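Local atomic coordinates of transglutaminase elicitor (Phytophthora sojae, PDB entry 3TW5), a protein that probably catalyses acyl transfer that crosslinks protein glutamine and lysine side chains, and acts as an elicitor that plants probably recognise as a pathogen-associated molecular pattern. Residues 231-237 with 276-282; 202-206 with 304-308. The protein carries 1 engineered substitution. All blocks are in the same frame, centred on the assembly; numbering follows the deposited sequence.

Contact 1 (231-237 with 276-282); sequences WNQPVRG and RLSWIYE
Leu-277 meets the other strand with one branch: its CD1 lies 3.8 Å from Val-235 CG1, the two side chains crossing at about a right angle, under the cover of helix 202-215. Next comes Ser-278, which makes three of the four backbone hydrogen bonds between the segments. Its N donates to Gly-237 O at 2.8 Å, and its own O takes two donors, Arg-236 N at 2.6 Å and Gly-237 N at 3.1 Å. Arg-236 makes this possible by departing from extended geometry, with psi at -36°; its extended side chain leads away, and NH1 hydrogen-bonds Thr-299 OG1. Trp-279 has CG between its backbone N and carbonyl carbon (chi1 62°), which brings the indole beside the aliphatic start of Gln-233, CD1 lying 3.5 Å from Gln-233 CB. At Ile-280 the strands are joined again by a nearly straight bond from Ile-280 N to Pro-234 O, 3.1 Å long. The Ile-280 side chain extends toward Arg-236, CD1 resting 3.8 Å from Arg-236 CB. Beyond the strand's end, Glu-282 bends back at chi2 and carries OE2 to 3.4 Å from Trp-231 CZ3, with carboxylate and indole planes 63° apart. The indole N-H is used elsewhere, by Glu-229. Trp-131 of helix 128-137 packs against Gln-233, Pro-234 and Glu-282. With Arg-236 and Gly-237 both facing Ser-278, and the register slipping by one residue, the arrangement is a classic beta bulge in the antiparallel pairing of strands 232-246 and 269-280.

Contact 2 (202-206 with 304-308); sequences PAYFH and YYYLL
Phe-205 fits into the notch between Tyr-304 and Tyr-306, where helix 202-215 packs across a face of the antiparallel sheet, its first turn running at 102° to strand 304-308. The phenyl ring uses two parts of its rim: CZ comes to 3.8 Å from Tyr-304 CD2, and CD2 to 4.1 Å from Tyr-306 CE1. The ring planes of Phe-205 and Tyr-304 meet obliquely, 71° apart. Pro-202, at the start of the helix, is a smaller bump that fits against the root of Tyr-306, its CB 3.7 Å from Tyr-306 CB. Leu-308 splits its two branches between two hollows. CD2 nestles against the backbone of the first turn, 3.8 Å from Ala-203 CA. CD1 sits over one face of the His-206 imidazole, 4.1 Å from the ring centroid, in a CH-pi contact. Phe-238 meets the same imidazole edge-to-face, and Leu-23 and Leu-26 also touch this side chain. The histidine ring, swung anti to the backbone N (chi1 -168°), lies at the far end of the Tyr-306 side chain, which reaches it with its hydroxyl. That hydroxyl, also hydrogen-bonded to Ser-275 OG, lies at the imidazole edge and in its plane, with His-206 ND1 and Tyr-306 OH 2.7 Å apart in a nearly straight hydrogen bond.

Contact 1 and contact 2 have centres about 18 Å apart, yet they touch and share one sheet. Strand 269-280 is the bridge: it pairs with strand 232-246 in contact 1 and, on its other flank, with strand 299-310, which carries the sheet side of contact 2. Leu-277 joins the two directly, with its CB 3.8 Å from Tyr-304 CE2 and its CD2 4.0 Å from Phe-205 CE1. Trp-279 adds a third touch, CZ3 lying 4.0 Å from Tyr-304 OH. Helix 202-215 spans both, beginning in contact 2 and reaching Val-235 through Leu-213. The centre of contact 1 lies about 6 Å from the centre of the chain, that of contact 2 about 20 Å.

Contact 1 (231-237 with 276-282)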
ATOM      1  N   TRP A 231      -7.554  -0.708  -2.071  1.00 58.47           N
ATOM      2  CA  TRP A 231      -6.347   0.005  -2.484  1.00 57.45           C
ATOM      3  C   TRP A 231      -5.268  -0.081  -1.419  1.00 56.33           C
ATOM      4  O   TRP A 231      -5.527   0.179  -0.248  1.00 56.33           O
ATOM      5  CB  TRP A 231      -6.650   1.473  -2.793  1.00 58.02           C
ATOM      6  CG  TRP A 231      -7.044   1.720  -4.216  1.00 59.06           C
ATOM      7  CD1 TRP A 231      -8.260   2.155  -4.671  1.00 59.62           C
ATOM      8  CD2 TRP A 231      -6.222   1.541  -5.380  1.00 59.65           C
ATOM      9  NE1 TRP A 231      -8.245   2.264  -6.043  1.00 60.01           N
ATOM     10  CE2 TRP A 231      -7.008   1.891  -6.504  1.00 60.05           C
ATOM     11  CE3 TRP A 231      -4.901   1.120  -5.583  1.00 59.59           C
ATOM     12  CZ2 TRP A 231      -6.514   1.831  -7.812  1.00 60.01           C
ATOM     13  CZ3 TRP A 231      -4.414   1.060  -6.880  1.00 59.85           C
ATOM     14  CH2 TRP A 231      -5.219   1.416  -7.978  1.00 59.89           C
ATOM     15  N   ASN A 232      -4.060  -0.449  -1.832  1.00 54.77           N
ATOM     16  CA  ASN A 232      -2.927  -0.531  -0.919  1.00 53.11           C
ATOM     17  C   ASN A 232      -1.898   0.547  -1.207  1.00 52.07           C
ATOM     18  O   ASN A 232      -1.488   0.732  -2.353  1.00 51.85           O
ATOM     19  CB  ASN A 232      -2.269  -1.910  -0.986  1.00 53.29           C
ATOM     20  CG  ASN A 232      -3.147  -3.006  -0.426  1.00 53.02           C
ATOM     21  OD1 ASN A 232      -2.988  -3.414   0.722  1.00 53.09           O
ATOM     22  ND2 ASN A 232      -4.082  -3.489  -1.233  1.00 53.08           N
ATOM     23  N   GLN A 233      -1.499   1.263  -0.160  1.00 50.61           N
ATOM     24  CA  GLN A 233      -0.480   2.306  -0.262  1.00 49.23           C
ATOM     25  C   GLN A 233       0.501   2.152   0.896  1.00 48.28           C
ATOM     26  O   GLN A 233       0.079   1.905   2.026  1.00 48.22           O
ATOM     27  CB  GLN A 233      -1.108   3.707  -0.206  1.00 49.29           C
ATOM     28  CG  GLN A 233      -2.435   3.894  -0.955  1.00 49.12           C
ATOM     29  CD  GLN A 233      -2.281   3.946  -2.463  1.00 49.02           C
ATOM     30  OE1 GLN A 233      -1.251   4.371  -2.984  1.00 48.98           O
ATOM     31  NE2 GLN A 233      -3.315   3.515  -3.174  1.00 49.22           N
ATOM     32  N   PRO A 234       1.812   2.299   0.625  1.00 47.28           N
ATOM     33  CA  PRO A 234       2.786   2.289   1.714  1.00 46.55           C
ATOM     34  C   PRO A 234       2.798   3.633   2.443  1.00 45.91           C
ATOM     35  O   PRO A 234       2.838   4.686   1.802  1.00 45.91           O
ATOM     36  CB  PRO A 234       4.112   2.053   0.992  1.00 46.52           C
ATOM     37  CG  PRO A 234       3.913   2.631  -0.358  1.00 46.68           C
ATOM     38  CD  PRO A 234       2.456   2.457  -0.692  1.00 47.19           C
ATOM     39  N   VAL A 235       2.751   3.592   3.771  1.00 45.01           N
ATOM     40  CA  VAL A 235       2.701   4.812   4.577  1.00 44.14           C
ATOM     41  C   VAL A 235       4.091   5.437   4.731  1.00 43.75           C
ATOM     42  O   VAL A 235       5.079   4.732   4.941  1.00 43.57           O
ATOM     43  CB  VAL A 235       2.031   4.556   5.957  1.00 44.11           C
ATOM     44  CG1 VAL A 235       2.153   5.766   6.872  1.00 43.82           C
ATOM     45  CG2 VAL A 235       0.569   4.189   5.769  1.00 43.81           C
ATOM     46  N   ARG A 236       4.153   6.760   4.604  1.00 43.16           N
ATOM     47  CA  ARG A 236       5.391   7.505   4.802  1.00 42.68           C
ATOM     48  C   ARG A 236       5.456   8.138   6.190  1.00 42.46           C
ATOM     49  O   ARG A 236       6.531   8.212   6.791  1.00 42.49           O
ATOM     50  CB  ARG A 236       5.553   8.585   3.731  1.00 42.67           C
ATOM     51  CG  ARG A 236       6.918   9.253   3.737  1.00 42.67           C
ATOM     52  CD  ARG A 236       6.970  10.408   2.765  1.00 42.92           C
ATOM     53  NE  ARG A 236       8.260  11.094   2.803  1.00 43.14           N
ATOM     54  CZ  ARG A 236       8.607  12.086   1.986  1.00 43.23           C
ATOM     55  NH1 ARG A 236       7.765  12.522   1.056  1.00 43.37           N
ATOM     56  NH2 ARG A 236       9.802  12.647   2.098  1.00 43.19           N
ATOM     57  N   GLY A 237       4.314   8.594   6.700  1.00 42.10           N
ATOM     58  CA  GLY A 237       4.294   9.281   7.984  1.00 41.67           C
ATOM     59  C   GLY A 237       2.940   9.510   8.619  1.00 41.50           C
ATOM     60  O   GLY A 237       1.899   9.382   7.975  1.00 41.45           O
ATOM     61  N   ARG A 276      -3.068  13.411  10.629  1.00 36.60           N
ATOM     62  CA  ARG A 276      -2.931  13.163   9.200  1.00 36.83           C
ATOM     63  C   ARG A 276      -2.013  11.980   8.919  1.00 36.92           C
ATOM     64  O   ARG A 276      -0.898  11.899   9.444  1.00 37.01           O
ATOM     65  CB  ARG A 276      -2.449  14.425   8.475  1.00 36.88           C
ATOM     66  CG  ARG A 276      -1.747  14.178   7.144  1.00 37.41           C
ATOM     67  CD  ARG A 276      -1.470  15.474   6.417  1.00 37.76           C
ATOM     68  NE  ARG A 276      -2.567  15.808   5.516  1.00 38.46           N
ATOM     69  CZ  ARG A 276      -2.483  15.771   4.188  1.00 38.88           C
ATOM     70  NH1 ARG A 276      -1.343  15.431   3.594  1.00 38.99           N
ATOM     71  NH2 ARG A 276      -3.542  16.088   3.453  1.00 38.98           N
ATOM     72  N   LEU A 277      -2.507  11.064   8.093  1.00 37.01           N
ATOM     73  CA  LEU A 277      -1.716   9.954   7.590  1.00 37.11           C
ATOM     74  C   LEU A 277      -1.172  10.332   6.219  1.00 37.26           C
ATOM     75  O   LEU A 277      -1.882  10.925   5.408  1.00 37.21           O
ATOM     76  CB  LEU A 277      -2.575   8.690   7.502  1.00 37.01           C
ATOM     77  CG  LEU A 277      -1.876   7.339   7.325  1.00 36.92           C
ATOM     78  CD1 LEU A 277      -1.015   7.003   8.534  1.00 36.65           C
ATOM     79  CD2 LEU A 277      -2.903   6.245   7.081  1.00 36.71           C
ATOM     80  N   SER A 278       0.089   9.999   5.967  1.00 37.54           N
ATOM     81  CA  SER A 278       0.733  10.343   4.701  1.00 37.90           C
ATOM     82  C   SER A 278       1.252   9.098   3.991  1.00 37.98           C
ATOM     83  O   SER A 278       2.019   8.325   4.563  1.00 38.14           O
ATOM     84  CB  SER A 278       1.872  11.338   4.928  1.00 37.88           C
ATOM     85  OG  SER A 278       1.432  12.441   5.700  1.00 38.45           O
ATOM     86  N   TRP A 279       0.829   8.912   2.745  1.00 38.16           N
ATOM     87  CA  TRP A 279       1.227   7.744   1.971  1.00 38.30           C
ATOM     88  C   TRP A 279       1.696   8.098   0.568  1.00 38.65           C
ATOM     89  O   TRP A 279       1.457   9.204   0.079  1.00 38.73           O
ATOM     90  CB  TRP A 279       0.084   6.732   1.903  1.00 38.09           C
ATOM     91  CG  TRP A 279      -1.141   7.241   1.222  1.00 37.78           C
ATOM     92  CD1 TRP A 279      -1.398   7.229  -0.116  1.00 37.78           C
ATOM     93  CD2 TRP A 279      -2.290   7.826   1.847  1.00 37.78           C
ATOM     94  NE1 TRP A 279      -2.636   7.769  -0.368  1.00 37.72           N
ATOM     95  CE2 TRP A 279      -3.205   8.145   0.819  1.00 37.64           C
ATOM     96  CE3 TRP A 279      -2.635   8.111   3.176  1.00 37.80           C
ATOM     97  CZ2 TRP A 279      -4.444   8.737   1.075  1.00 37.63           C
ATOM     98  CZ3 TRP A 279      -3.868   8.700   3.431  1.00 37.79           C
ATOM     99  CH2 TRP A 279      -4.757   9.007   2.382  1.00 37.79           C
ATOM    100  N   ILE A 280       2.354   7.134  -0.070  1.00 39.03           N
ATOM    101  CA  ILE A 280       2.891   7.294  -1.414  1.00 39.37           C
ATOM    102  C   ILE A 280       1.866   6.805  -2.431  1.00 39.78           C
ATOM    103  O   ILE A 280       1.217   5.784  -2.212  1.00 39.83           O
ATOM    104  CB  ILE A 280       4.202   6.490  -1.577  1.00 39.20           C
ATOM    105  CG1 ILE A 280       5.127   6.680  -0.366  1.00 39.17           C
ATOM    106  CG2 ILE A 280       4.900   6.847  -2.878  1.00 39.28           C
ATOM    107  CD1 ILE A 280       5.553   8.121  -0.075  1.00 39.30           C
ATOM    108  N   TYR A 281       1.710   7.537  -3.533  1.00 40.42           N
ATOM    109  CA  TYR A 281       0.799   7.106  -4.597  1.00 41.17           C
ATOM    110  C   TYR A 281       1.500   6.751  -5.918  1.00 41.43           C
ATOM    111  O   TYR A 281       2.688   7.024  -6.093  1.00 41.43           O
ATOM    112  CB  TYR A 281      -0.381   8.078  -4.781  1.00 41.35           C
ATOM    113  CG  TYR A 281      -0.052   9.438  -5.362  1.00 42.03           C
ATOM    114  CD1 TYR A 281      -0.224   9.693  -6.723  1.00 42.43           C
ATOM    115  CD2 TYR A 281       0.394  10.480  -4.547  1.00 42.27           C
ATOM    116  CE1 TYR A 281       0.058  10.946  -7.266  1.00 42.82           C
ATOM    117  CE2 TYR A 281       0.679  11.738  -5.077  1.00 42.74           C
ATOM    118  CZ  TYR A 281       0.512  11.964  -6.439  1.00 42.93           C
ATOM    119  OH  TYR A 281       0.794  13.203  -6.972  1.00 43.25           O
ATOM    120  N   GLU A 282       0.743   6.147  -6.833  1.00 41.86           N
ATOM    121  CA  GLU A 282       1.276   5.557  -8.065  1.00 42.26           C
ATOM    122  C   GLU A 282       1.772   6.572  -9.095  1.00 42.27           C
ATOM    123  O   GLU A 282       1.188   7.648  -9.253  1.00 42.38           O
ATOM    124  CB  GLU A 282       0.223   4.646  -8.711  1.00 42.46           C
ATOM    125  CG  GLU A 282      -0.128   3.389  -7.903  1.00 43.32           C
ATOM    126  CD  GLU A 282      -1.157   3.627  -6.795  1.00 43.95           C
ATOM    127  OE1 GLU A 282      -1.613   4.778  -6.609  1.00 44.21           O
ATOM    128  OE2 GLU A 282      -1.511   2.649  -6.102  1.00 44.49           O
TER

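Contact 2 (202-206 with 304-308)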
ATOM      1  N   PRO A 202     -10.594   3.681  15.996  1.00 42.13           N
ATOM      2  CA  PRO A 202      -9.677   4.821  15.947  1.00 41.47           C
ATOM      3  C   PRO A 202      -8.651   4.816  17.081  1.00 40.86           C
ATOM      4  O   PRO A 202      -7.566   5.380  16.926  1.00 40.72           O
ATOM      5  CB  PRO A 202     -10.609   6.032  16.053  1.00 41.53           C
ATOM      6  CG  PRO A 202     -11.857   5.513  16.647  1.00 41.76           C
ATOM      7  CD  PRO A 202     -11.992   4.108  16.179  1.00 42.02           C
ATOM      8  N   ALA A 203      -8.992   4.182  18.202  1.00 40.12           N
ATOM      9  CA  ALA A 203      -8.030   3.952  19.277  1.00 39.42           C
ATOM     10  C   ALA A 203      -6.876   3.122  18.739  1.00 38.99           C
ATOM     11  O   ALA A 203      -5.710   3.491  18.899  1.00 39.00           O
ATOM     12  CB  ALA A 203      -8.680   3.252  20.453  1.00 39.36           C
ATOM     13  N   TYR A 204      -7.209   2.013  18.081  1.00 38.28           N
ATOM     14  CA  TYR A 204      -6.193   1.166  17.478  1.00 37.57           C
ATOM     15  C   TYR A 204      -5.399   1.929  16.416  1.00 37.27           C
ATOM     16  O   TYR A 204      -4.171   1.857  16.389  1.00 37.22           O
ATOM     17  CB  TYR A 204      -6.777  -0.137  16.909  1.00 37.44           C
ATOM     18  CG  TYR A 204      -5.725  -0.931  16.184  1.00 37.15           C
ATOM     19  CD1 TYR A 204      -4.689  -1.545  16.884  1.00 36.98           C
ATOM     20  CD2 TYR A 204      -5.724  -1.017  14.795  1.00 37.11           C
ATOM     21  CE1 TYR A 204      -3.696  -2.243  16.226  1.00 37.02           C
ATOM     22  CE2 TYR A 204      -4.732  -1.717  14.123  1.00 37.16           C
ATOM     23  CZ  TYR A 204      -3.722  -2.326  14.847  1.00 37.08           C
ATOM     24  OH  TYR A 204      -2.734  -3.017  14.193  1.00 37.17           O
ATOM     25  N   PHE A 205      -6.099   2.667  15.559  1.00 36.83           N
ATOM     26  CA  PHE A 205      -5.448   3.457  14.516  1.00 36.59           C
ATOM     27  C   PHE A 205      -4.354   4.364  15.089  1.00 36.59           C
ATOM     28  O   PHE A 205      -3.212   4.330  14.625  1.00 36.50           O
ATOM     29  CB  PHE A 205      -6.477   4.273  13.721  1.00 36.49           C
ATOM     30  CG  PHE A 205      -5.863   5.226  12.727  1.00 36.28           C
ATOM     31  CD1 PHE A 205      -5.305   4.756  11.542  1.00 36.13           C
ATOM     32  CD2 PHE A 205      -5.842   6.593  12.978  1.00 36.02           C
ATOM     33  CE1 PHE A 205      -4.735   5.637  10.625  1.00 35.96           C
ATOM     34  CE2 PHE A 205      -5.273   7.476  12.066  1.00 35.78           C
ATOM     35  CZ  PHE A 205      -4.720   6.996  10.889  1.00 35.76           C
ATOM     36  N   HIS A 206      -4.709   5.156  16.102  1.00 36.47           N
ATOM     37  CA  HIS A 206      -3.770   6.085  16.735  1.00 36.26           C
ATOM     38  C   HIS A 206      -2.606   5.347  17.390  1.00 36.11           C
ATOM     39  O   HIS A 206      -1.449   5.667  17.126  1.00 36.18           O
ATOM     40  CB  HIS A 206      -4.484   6.985  17.755  1.00 36.30           C
ATOM     41  CG  HIS A 206      -3.660   8.148  18.224  1.00 36.21           C
ATOM     42  ND1 HIS A 206      -3.676   9.375  17.596  1.00 36.12           N
ATOM     43  CD2 HIS A 206      -2.799   8.270  19.262  1.00 36.00           C
ATOM     44  CE1 HIS A 206      -2.859  10.202  18.225  1.00 35.92           C
ATOM     45  NE2 HIS A 206      -2.314   9.556  19.240  1.00 35.87           N
ATOM     46  N   TYR A 304      -7.871  12.818   9.670  1.00 38.72           N
ATOM     47  CA  TYR A 304      -8.813  11.966  10.379  1.00 38.10           C
ATOM     48  C   TYR A 304      -9.166  12.599  11.711  1.00 37.77           C
ATOM     49  O   TYR A 304      -8.301  13.128  12.412  1.00 37.64           O
ATOM     50  CB  TYR A 304      -8.241  10.559  10.578  1.00 38.08           C
ATOM     51  CG  TYR A 304      -7.924   9.855   9.281  1.00 37.98           C
ATOM     52  CD1 TYR A 304      -8.945   9.385   8.454  1.00 37.93           C
ATOM     53  CD2 TYR A 304      -6.604   9.669   8.872  1.00 37.88           C
ATOM     54  CE1 TYR A 304      -8.660   8.743   7.255  1.00 38.04           C
ATOM     55  CE2 TYR A 304      -6.307   9.025   7.674  1.00 37.96           C
ATOM     56  CZ  TYR A 304      -7.340   8.565   6.872  1.00 37.98           C
ATOM     57  OH  TYR A 304      -7.057   7.928   5.687  1.00 38.24           O
ATOM     58  N   TYR A 305     -10.448  12.542  12.044  1.00 37.36           N
ATOM     59  CA  TYR A 305     -10.980  13.191  13.230  1.00 36.90           C
ATOM     60  C   TYR A 305     -11.645  12.135  14.096  1.00 36.62           C
ATOM     61  O   TYR A 305     -12.502  11.383  13.627  1.00 36.61           O
ATOM     62  CB  TYR A 305     -11.983  14.283  12.836  1.00 36.93           C
ATOM     63  CG  TYR A 305     -11.537  15.123  11.657  1.00 37.10           C
ATOM     64  CD1 TYR A 305     -10.791  16.288  11.846  1.00 37.09           C
ATOM     65  CD2 TYR A 305     -11.846  14.742  10.350  1.00 37.21           C
ATOM     66  CE1 TYR A 305     -10.372  17.055  10.763  1.00 37.29           C
ATOM     67  CE2 TYR A 305     -11.431  15.498   9.261  1.00 37.41           C
ATOM     68  CZ  TYR A 305     -10.695  16.653   9.474  1.00 37.54           C
ATOM     69  OH  TYR A 305     -10.286  17.403   8.391  1.00 37.80           O
ATOM     70  N   TYR A 306     -11.240  12.079  15.359  1.00 36.18           N
ATOM     71  CA  TYR A 306     -11.762  11.082  16.277  1.00 35.78           C
ATOM     72  C   TYR A 306     -11.665  11.501  17.737  1.00 36.00           C
ATOM     73  O   TYR A 306     -10.800  12.293  18.118  1.00 35.92           O
ATOM     74  CB  TYR A 306     -11.072   9.725  16.059  1.00 35.46           C
ATOM     75  CG  TYR A 306      -9.562   9.771  15.928  1.00 34.63           C
ATOM     76  CD1 TYR A 306      -8.953   9.945  14.685  1.00 34.12           C
ATOM     77  CD2 TYR A 306      -8.742   9.619  17.047  1.00 34.25           C
ATOM     78  CE1 TYR A 306      -7.566   9.982  14.559  1.00 33.66           C
ATOM     79  CE2 TYR A 306      -7.352   9.650  16.932  1.00 33.81           C
ATOM     80  CZ  TYR A 306      -6.773   9.833  15.686  1.00 33.72           C
ATOM     81  OH  TYR A 306      -5.404   9.863  15.572  1.00 33.28           O
ATOM     82  N   LEU A 307     -12.582  10.973  18.541  1.00 36.27           N
ATOM     83  CA  LEU A 307     -12.518  11.102  19.989  1.00 36.67           C
ATOM     84  C   LEU A 307     -11.806   9.881  20.540  1.00 36.89           C
ATOM     85  O   LEU A 307     -12.189   8.754  20.238  1.00 37.11           O
ATOM     86  CB  LEU A 307     -13.926  11.174  20.594  1.00 36.61           C
ATOM     87  CG  LEU A 307     -14.836  12.382  20.352  1.00 36.60           C
ATOM     88  CD1 LEU A 307     -16.244  12.069  20.839  1.00 36.38           C
ATOM     89  CD2 LEU A 307     -14.292  13.635  21.033  1.00 36.53           C
ATOM     90  N   LEU A 308     -10.767  10.102  21.334  1.00 37.32           N
ATOM     91  CA  LEU A 308     -10.116   9.010  22.048  1.00 37.80           C
ATOM     92  C   LEU A 308     -10.661   8.919  23.467  1.00 38.22           C
ATOM     93  O   LEU A 308     -10.852   9.942  24.133  1.00 38.48           O
ATOM     94  CB  LEU A 308      -8.596   9.191  22.068  1.00 37.64           C
ATOM     95  CG  LEU A 308      -7.820   8.987  20.763  1.00 37.60           C
ATOM     96  CD1 LEU A 308      -6.334   9.203  21.000  1.00 37.49           C
ATOM     97  CD2 LEU A 308      -8.068   7.605  20.174  1.00 37.48           C
TER